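Local coordinates for HTH-type transcriptional regulator cbl (Escherichia coli K12, PDB 2FYI), which is a DNA-binding transcription factor of the LysR family that may serve as an accessory regulator of the cys regulon, represented here by its cofactor-binding domain, at residues P104-L107 with E108-A111; T123-S126 with R127-A131. All coordinates share one frame; numbering follows the deposited sequence. Where two conformers were deposited one is given.

Contact 1: P104-L107 with E108-A111; sequences PLTL and ESIA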
loop_
_atom_site.group_PDB
_atom_site.type_symbol
_atom_site.label_atom_id
_atom_site.label_comp_id
_atom_site.label_asym_id
_atom_site.label_seq_id
_atom_site.Cartn_x
_atom_site.Cartn_y
_atom_site.Cartn_z
ATOM N N PRO A 104 -13.893 12.350 -27.383
ATOM C CA PRO A 104 -14.179 11.043 -26.950
ATOM C C PRO A 104 -12.755 10.874 -26.422
ATOM O O PRO A 104 -11.807 11.490 -26.898
ATOM C CB PRO A 104 -14.417 10.252 -28.239
ATOM C CG PRO A 104 -14.315 11.205 -29.324
ATOM C CD PRO A 104 -13.385 12.251 -28.753
ATOM N N LEU A 105 -12.589 10.106 -25.386
ATOM C CA LEU A 105 -11.291 9.938 -24.809
ATOM C C LEU A 105 -10.761 8.722 -25.549
ATOM O O LEU A 105 -11.460 7.726 -25.615
ATOM C CB LEU A 105 -11.573 9.586 -23.371
ATOM C CG LEU A 105 -10.583 9.866 -22.280
ATOM C CD1 LEU A 105 -10.183 11.305 -22.343
ATOM C CD2 LEU A 105 -11.357 9.582 -21.042
ATOM N N THR A 106 -9.584 8.783 -26.156
ATOM C CA THR A 106 -9.068 7.602 -26.879
ATOM C C THR A 106 -7.765 7.153 -26.234
ATOM O O THR A 106 -7.184 7.893 -25.395
ATOM C CB THR A 106 -8.770 7.929 -28.329
ATOM O OG1 THR A 106 -7.669 8.846 -28.376
ATOM C CG2 THR A 106 -9.985 8.544 -29.031
ATOM N N LEU A 107 -7.299 5.959 -26.598
ATOM C CA LEU A 107 -6.053 5.429 -26.021
ATOM C C LEU A 107 -4.900 6.327 -26.390
ATOM O O LEU A 107 -4.115 6.735 -25.541
ATOM C CB LEU A 107 -5.778 4.023 -26.504
ATOM C CG LEU A 107 -6.524 2.975 -25.689
ATOM C CD1 LEU A 107 -6.531 1.578 -26.353
ATOM C CD2 LEU A 107 -5.908 2.912 -24.328
ATOM N N GLU A 108 -4.856 6.639 -27.674
ATOM C CA GLU A 108 -3.903 7.541 -28.288
ATOM C C GLU A 108 -3.797 8.906 -27.575
ATOM O O GLU A 108 -2.696 9.445 -27.414
ATOM C CB GLU A 108 -4.306 7.692 -29.751
ATOM C CG GLU A 108 -4.641 6.333 -30.472
ATOM C CD GLU A 108 -6.049 5.741 -30.182
ATOM O OE1 GLU A 108 -6.707 6.118 -29.193
ATOM O OE2 GLU A 108 -6.493 4.860 -30.946
ATOM N N SER A 109 -4.925 9.454 -27.130
ATOM C CA SER A 109 -4.936 10.673 -26.362
ATOM C C SER A 109 -4.323 10.439 -25.012
ATOM O O SER A 109 -3.495 11.208 -24.537
ATOM C CB SER A 109 -6.339 11.125 -26.108
ATOM O OG SER A 109 -6.884 11.614 -27.297
ATOM N N ILE A 110 -4.783 9.407 -24.327
ATOM C CA ILE A 110 -4.308 9.229 -22.991
ATOM C C ILE A 110 -2.812 8.989 -23.079
ATOM O O ILE A 110 -2.059 9.388 -22.188
ATOM C CB ILE A 110 -5.019 8.061 -22.336
ATOM C CG1 ILE A 110 -6.522 8.375 -22.243
ATOM C CG2 ILE A 110 -4.391 7.713 -20.985
ATOM C CD1 ILE A 110 -7.378 7.256 -21.574
ATOM N N ALA A 111 -2.355 8.371 -24.166
ATOM C CA ALA A 111 -0.963 7.927 -24.196
ATOM C C ALA A 111 0.061 9.074 -24.179
ATOM O O ALA A 111 1.236 8.868 -23.878
ATOM C CB ALA A 111 -0.726 7.001 -25.351
#

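Contact 2: T123-S126 with R127-A131; sequences TGRS and RIDDA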
loop_
_atom_site.group_PDB
_atom_site.type_symbol
_atom_site.label_atom_id
_atom_site.label_comp_id
_atom_site.label_asym_id
_atom_site.label_seq_id
_atom_site.Cartn_x
_atom_site.Cartn_y
_atom_site.Cartn_z
ATOM N N THR A 123 -3.200 -5.139 -9.747
ATOM C CA THR A 123 -4.428 -4.415 -10.076
ATOM C C THR A 123 -4.668 -4.134 -11.570
ATOM O O THR A 123 -4.897 -3.001 -12.010
ATOM C CB THR A 123 -4.567 -3.196 -9.155
ATOM O OG1 THR A 123 -4.346 -3.648 -7.823
ATOM C CG2 THR A 123 -5.966 -2.620 -9.186
ATOM N N GLY A 124 -4.587 -5.211 -12.340
ATOM C CA GLY A 124 -5.007 -5.207 -13.725
ATOM C C GLY A 124 -4.135 -4.441 -14.683
ATOM O O GLY A 124 -4.593 -4.020 -15.723
ATOM N N ARG A 125 -2.872 -4.278 -14.335
ATOM C CA ARG A 125 -1.954 -3.445 -15.101
ATOM C C ARG A 125 -1.860 -3.947 -16.528
ATOM O O ARG A 125 -1.670 -3.167 -17.474
ATOM C CB ARG A 125 -0.577 -3.444 -14.429
ATOM C CG ARG A 125 0.530 -2.926 -15.284
ATOM C CD ARG A 125 0.338 -1.463 -15.664
ATOM N NE ARG A 125 1.383 -1.122 -16.620
ATOM C CZ ARG A 125 2.609 -0.717 -16.298
ATOM N NH1 ARG A 125 2.975 -0.518 -15.040
ATOM N NH2 ARG A 125 3.477 -0.499 -17.257
ATOM N N SER A 126 -2.012 -5.252 -16.694
ATOM C CA SER A 126 -1.812 -5.813 -18.010
ATOM C C SER A 126 -2.986 -5.519 -18.926
ATOM O O SER A 126 -2.835 -5.552 -20.140
ATOM C CB SER A 126 -1.576 -7.304 -17.935
ATOM O OG SER A 126 -2.671 -7.850 -17.262
ATOM N N ARG A 127 -4.151 -5.238 -18.365
ATOM C CA ARG A 127 -5.229 -4.769 -19.209
ATOM C C ARG A 127 -4.830 -3.431 -19.784
ATOM O O ARG A 127 -5.152 -3.140 -20.933
ATOM C CB ARG A 127 -6.535 -4.610 -18.455
ATOM C CG ARG A 127 -6.972 -5.840 -17.772
ATOM C CD ARG A 127 -7.333 -6.827 -18.760
ATOM N NE ARG A 127 -6.886 -8.121 -18.284
ATOM C CZ ARG A 127 -7.657 -9.002 -17.648
ATOM N NH1 ARG A 127 -8.936 -8.744 -17.388
ATOM N NH2 ARG A 127 -7.147 -10.157 -17.274
ATOM N N ILE A 128 -4.128 -2.625 -18.984
ATOM C CA ILE A 128 -3.612 -1.346 -19.445
ATOM C C ILE A 128 -2.523 -1.522 -20.525
ATOM O O ILE A 128 -2.636 -0.976 -21.614
ATOM C CB ILE A 128 -3.106 -0.481 -18.267
ATOM C CG1 ILE A 128 -4.248 -0.172 -17.295
ATOM C CG2 ILE A 128 -2.466 0.825 -18.763
ATOM C CD1 ILE A 128 -3.772 0.408 -15.952
ATOM N N ASP A 129 -1.486 -2.295 -20.235
ATOM C CA ASP A 129 -0.439 -2.489 -21.201
ATOM C C ASP A 129 -0.999 -3.037 -22.519
ATOM O O ASP A 129 -0.660 -2.550 -23.611
ATOM C CB ASP A 129 0.614 -3.429 -20.633
ATOM C CG ASP A 129 1.546 -2.745 -19.608
ATOM O OD1 ASP A 129 1.567 -1.483 -19.479
ATOM O OD2 ASP A 129 2.291 -3.478 -18.922
ATOM N N ASP A 130 -1.860 -4.047 -22.430
ATOM C CA ASP A 130 -2.393 -4.687 -23.629
ATOM C C ASP A 130 -3.256 -3.771 -24.453
ATOM O O ASP A 130 -3.230 -3.802 -25.679
ATOM C CB ASP A 130 -3.217 -5.888 -23.250
ATOM C CG ASP A 130 -2.375 -6.987 -22.661
ATOM O OD1 ASP A 130 -1.123 -6.805 -22.660
ATOM O OD2 ASP A 130 -2.958 -8.019 -22.206
ATOM N N ALA A 131 -4.056 -2.962 -23.773
ATOM C CA ALA A 131 -4.868 -2.008 -24.478
ATOM C C ALA A 131 -3.930 -1.157 -25.332
ATOM O O ALA A 131 -4.146 -1.062 -26.539
ATOM C CB ALA A 131 -5.637 -1.168 -23.525
#

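Contact 1: P104-L107 with E108-A111
The first torsions of T106 and S109 set their hydroxyls facing each other: OG1 of T106 sits between its backbone N and carbonyl carbon (chi1 67°), whereas OG of S109 lies beside its own N and anti to the carbonyl carbon (chi1 -72°). The two oxygens come tip to tip, T106 OG1 3.1 Å from S109 OG in a hydrogen bond that either could donate. T106 is the N-cap of the helix that starts at L107, and its carbonyl accepts the first i to i+4 bond, from the amide of I110, with 3.0 Å between T106 O and I110 N and a nearly straight N-H...O angle (163°); the donor is tilted moderately from the carbonyl plane. The next bond, from A111 N to L107 O at 2.8 Å, is more bent. S109 occupies the place from which a capping-box side chain would reach back to the N-cap amide, but S109 OG stands 4.1 Å from T106 N, so the serine pairs with the threonine hydroxyl instead. On another side of the turn, I110 runs its CG1-CD1 branch out in extended form, and CD1 comes to 4.2 Å from L105 CG, the two side chains crossing at about a right angle. L105 and I110 both also pack on L91 of strand 79-94. L107, buried, sends its end away from this turn toward A131 and F132 of helix 125-134. An apolar contact between the residue before the N-cap and the fourth residue after it is the hydrophobic staple, here combined with a threonine N-cap; together they mark the start of the short helix 107-110 and turn the incoming loop against the sheet of the LysR cofactor-binding domain.

Contact 2: T123-S126 with R127-A131
The guanidinium of R125 presents an edge to D129: OD1 lies in the guanidinium plane and is gripped side-on by two nitrogens, while the carboxylate plane is turned 84° against it. R125 NE donates to D129 OD1 at 2.9 Å, approaching from above the carboxylate plane. R125 NH2 meets the same D129 OD1 at 3.1 Å, on the oxygen's syn lone pair, so one oxygen takes both bonds of the salt bridge. The arginine leaves the backbone with CG anti to N (chi1 165°) and then bends at chi2 (63°), which folds a side chain that starts out away from the next turn back alongside it. The helix backbone closes in the usual i to i+4 way, D129 N to R125 O at 2.9 Å and D130 N to S126 O at 2.9 Å. At the start, G124 is the N-cap with positive phi; its O accepts R127 N at 2.9 Å, a bent bond with the donor above the carbonyl plane, one residue tighter than those that follow. Beyond the pair, R125 NH1 bonds to Y118 O, joining helix 125-134 to the end of strand 115-118 within a beta-alpha-beta unit, and D129 OD2 has a weak bond from Q120 NE2. A leucine in place of R125 removes both donors to D129 OD1 and the bond to Y118 O, and would probably leave the carboxylate with little beyond its weak Q120 bond, freer to turn. Because R125 is buried, its pairing with D129 probably offsets much of the cost of enclosing its charge.

Overall arrangement
Contacts 1 and 2 follow one another along the chain, and their centres are about 15 Å apart. They touch directly where L107 CD1 of contact 1 packs 3.6 Å from A131 O of contact 2, so the start of helix 107-110 rests on helix 125-134. Contact 1 is peripheral, its centre about 25 Å from that of the chain; contact 2 is about 14 Å from it. Within contact 2, the T123 hydroxyl bonds to that of T23, and G124 N weakly to E71, residues from the earlier part of the chain. This is consistent with segment 123-126 lying toward the cleft between the lobes, where effectors generally bind in LysR relatives.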